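PDB 3FDH: SusD homolog from Bacteroides thetaiotaomicron VPI-5482, which probably binds glycans at the outer membrane for uptake into the cell, as the starch-binding protein SusD does. Local coordinates for residues E63-E68 with K459-Y464. Sequence-based numbering, arbitrary orientation.
Sequences EVRENE and KFPLRY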
loop_
_atom_site.group_PDB
_atom_site.type_symbol
_atom_site.label_atom_id
_atom_site.label_comp_id
_atom_site.label_asym_id
_atom_site.label_seq_id
_atom_site.Cartn_x
_atom_site.Cartn_y
_atom_site.Cartn_z
ATOM N N GLU A 63 -12.227 -6.731 -11.998
ATOM C CA GLU A 63 -11.270 -6.937 -13.062
ATOM C C GLU A 63 -11.795 -6.565 -14.457
ATOM O O GLU A 63 -11.089 -5.975 -15.278
ATOM C CB GLU A 63 -10.824 -8.411 -13.042
ATOM C CG GLU A 63 -9.652 -8.738 -14.020
ATOM C CD GLU A 63 -8.333 -8.053 -13.653
ATOM O OE1 GLU A 63 -7.982 -7.995 -12.439
ATOM O OE2 GLU A 63 -7.616 -7.642 -14.598
ATOM N N VAL A 64 -13.046 -6.920 -14.718
ATOM C CA VAL A 64 -13.647 -6.715 -16.037
ATOM C C VAL A 64 -14.390 -5.412 -16.058
ATOM O O VAL A 64 -15.025 -5.035 -17.005
ATOM C CB VAL A 64 -14.522 -7.898 -16.492
ATOM C CG1 VAL A 64 -13.642 -9.155 -16.668
ATOM C CG2 VAL A 64 -15.781 -8.112 -15.559
ATOM N N ARG A 65 -14.306 -4.741 -14.936
ATOM C CA ARG A 65 -14.928 -3.419 -14.738
ATOM C C ARG A 65 -16.402 -3.409 -14.969
ATOM O O ARG A 65 -16.919 -2.509 -15.648
ATOM C CB ARG A 65 -14.291 -2.380 -15.648
ATOM C CG ARG A 65 -12.809 -2.261 -15.536
ATOM C CD ARG A 65 -12.312 -1.810 -14.181
ATOM N NE ARG A 65 -10.918 -1.481 -14.371
ATOM C CZ ARG A 65 -9.886 -2.236 -14.028
ATOM N NH1 ARG A 65 -10.035 -3.344 -13.308
ATOM N NH2 ARG A 65 -8.684 -1.824 -14.347
ATOM N N GLU A 66 -17.097 -4.404 -14.433
ATOM C CA GLU A 66 -18.555 -4.439 -14.540
ATOM C C GLU A 66 -19.222 -4.103 -13.203
ATOM O O GLU A 66 -19.351 -4.945 -12.321
ATOM C CB GLU A 66 -19.011 -5.779 -15.147
ATOM C CG GLU A 66 -18.297 -6.023 -16.518
ATOM C CD GLU A 66 -18.522 -7.404 -17.187
ATOM O OE1 GLU A 66 -19.239 -8.270 -16.634
ATOM O OE2 GLU A 66 -17.948 -7.606 -18.298
ATOM N N ASN A 67 -19.644 -2.844 -13.078
ATOM C CA ASN A 67 -20.354 -2.333 -11.887
ATOM C C ASN A 67 -19.546 -2.196 -10.616
ATOM O O ASN A 67 -19.603 -1.187 -9.910
ATOM C CB ASN A 67 -21.485 -3.285 -11.567
ATOM C CG ASN A 67 -22.534 -3.314 -12.662
ATOM O OD1 ASN A 67 -22.804 -2.300 -13.282
ATOM N ND2 ASN A 67 -23.106 -4.488 -12.920
ATOM N N GLU A 68 -18.816 -3.255 -10.325
ATOM C CA GLU A 68 -18.089 -3.369 -9.067
ATOM C C GLU A 68 -17.207 -2.158 -8.693
ATOM O O GLU A 68 -17.202 -1.713 -7.548
ATOM C CB GLU A 68 -17.231 -4.646 -9.066
ATOM C CG GLU A 68 -16.564 -5.017 -7.744
ATOM C CD GLU A 68 -17.517 -5.535 -6.699
ATOM O OE1 GLU A 68 -18.697 -5.789 -7.002
ATOM O OE2 GLU A 68 -17.058 -5.736 -5.545
ATOM N N LYS A 459 -12.802 2.773 -18.396
ATOM C CA LYS A 459 -13.093 2.321 -17.042
ATOM C C LYS A 459 -11.928 2.052 -16.112
ATOM O O LYS A 459 -11.948 1.103 -15.332
ATOM C CB LYS A 459 -14.013 1.104 -17.058
ATOM C CG LYS A 459 -15.433 1.542 -17.405
ATOM C CD LYS A 459 -16.328 0.377 -17.472
ATOM C CE LYS A 459 -17.715 0.827 -17.396
ATOM N NZ LYS A 459 -18.545 -0.402 -17.438
ATOM N N PHE A 460 -10.915 2.904 -16.199
ATOM C CA PHE A 460 -9.841 2.863 -15.226
ATOM C C PHE A 460 -10.277 3.673 -14.013
ATOM O O PHE A 460 -10.549 4.862 -14.136
ATOM C CB PHE A 460 -8.543 3.462 -15.741
ATOM C CG PHE A 460 -7.491 3.430 -14.705
ATOM C CD1 PHE A 460 -6.896 2.230 -14.359
ATOM C CD2 PHE A 460 -7.167 4.570 -13.993
ATOM C CE1 PHE A 460 -5.984 2.154 -13.330
ATOM C CE2 PHE A 460 -6.230 4.517 -13.009
ATOM C CZ PHE A 460 -5.636 3.301 -12.656
ATOM N N PRO A 461 -10.383 3.041 -12.829
ATOM C CA PRO A 461 -10.848 3.824 -11.703
ATOM C C PRO A 461 -9.836 4.789 -11.129
ATOM O O PRO A 461 -8.767 4.406 -10.660
ATOM C CB PRO A 461 -11.202 2.773 -10.656
ATOM C CG PRO A 461 -10.363 1.585 -11.007
ATOM C CD PRO A 461 -9.961 1.688 -12.442
ATOM N N LEU A 462 -10.237 6.052 -11.130
ATOM C CA LEU A 462 -9.355 7.143 -10.665
ATOM C C LEU A 462 -9.432 7.307 -9.166
ATOM O O LEU A 462 -8.672 8.063 -8.558
ATOM C CB LEU A 462 -9.771 8.459 -11.308
ATOM C CG LEU A 462 -9.771 8.464 -12.826
ATOM C CD1 LEU A 462 -10.283 9.785 -13.369
ATOM C CD2 LEU A 462 -8.416 8.291 -13.313
ATOM N N ARG A 463 -10.384 6.580 -8.600
ATOM C CA ARG A 463 -10.672 6.633 -7.161
ATOM C C ARG A 463 -11.620 5.520 -6.791
ATOM O O ARG A 463 -12.123 4.829 -7.684
ATOM C CB ARG A 463 -11.351 7.975 -6.827
ATOM C CG ARG A 463 -12.682 8.202 -7.499
ATOM C CD ARG A 463 -12.921 9.698 -7.713
ATOM N NE ARG A 463 -13.137 10.437 -6.472
ATOM C CZ ARG A 463 -13.021 11.748 -6.330
ATOM N NH1 ARG A 463 -12.632 12.514 -7.342
ATOM N NH2 ARG A 463 -13.276 12.284 -5.144
ATOM N N TYR A 464 -11.894 5.403 -5.485
ATOM C CA TYR A 464 -12.854 4.417 -4.951
ATOM C C TYR A 464 -14.172 5.135 -4.676
ATOM O O TYR A 464 -14.161 6.284 -4.209
ATOM C CB TYR A 464 -12.402 3.788 -3.654
ATOM C CG TYR A 464 -11.253 2.803 -3.870
ATOM C CD1 TYR A 464 -10.540 2.848 -5.034
ATOM C CD2 TYR A 464 -10.914 1.885 -2.902
ATOM C CE1 TYR A 464 -9.467 1.967 -5.227
ATOM C CE2 TYR A 464 -9.891 1.039 -3.091
ATOM C CZ TYR A 464 -9.181 1.070 -4.231
ATOM O OH TYR A 464 -8.130 0.155 -4.320
HETATM O O HOH W 1 -19.847 -1.107 -15.234
#
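The Schellman motif that ends helix 57-63 meets the loop following helix 456-459 through a reciprocal exchange in which Arg65 and Lys459 each offer a side-chain nitrogen to the other's carbonyl oxygen. Arg65 NE donates to Lys459 O at 2.9 Å, and the oxygen sits at the guanidinium edge, near its plane. The N-H...O angle of 133° makes the bond bent. In return Lys459 NZ reaches Arg65 O at 3.2 Å, almost straight in line with that C=O bond. The two side chains run past each other in opposite directions, with Arg65 CB 3.8 Å from Lys459 CB, which gives the polar pair an aliphatic lining. Arg65 is the residue that leaves helical geometry with positive phi, and the turn presents both its carbonyl and its side chain to the second loop. A bend at chi2 (-63°) turns the chain so that NE meets Lys459 O edge-on, whereas the lysine stays extended beyond CG and brings its ammonium to the backbone of 63-68. There a water accepts from Lys459 NZ at 2.7 Å and from Asn67 N at 2.8 Å, linking the ammonium group to a second point on the same loop. Pro461 crosses the arginine at about a right angle, CD lying 3.8 Å from Arg65 NE, and the same CD lies above one face of the Phe460 ring, offset toward its rim. With an alanine at Arg65, Lys459 O would probably lose its NE donor and a gap would open beside Pro461. Tyr48 of helix 40-48 touches both Arg65 and Pro461, bringing a third element of this helix-rich SusD-like fold to the junction.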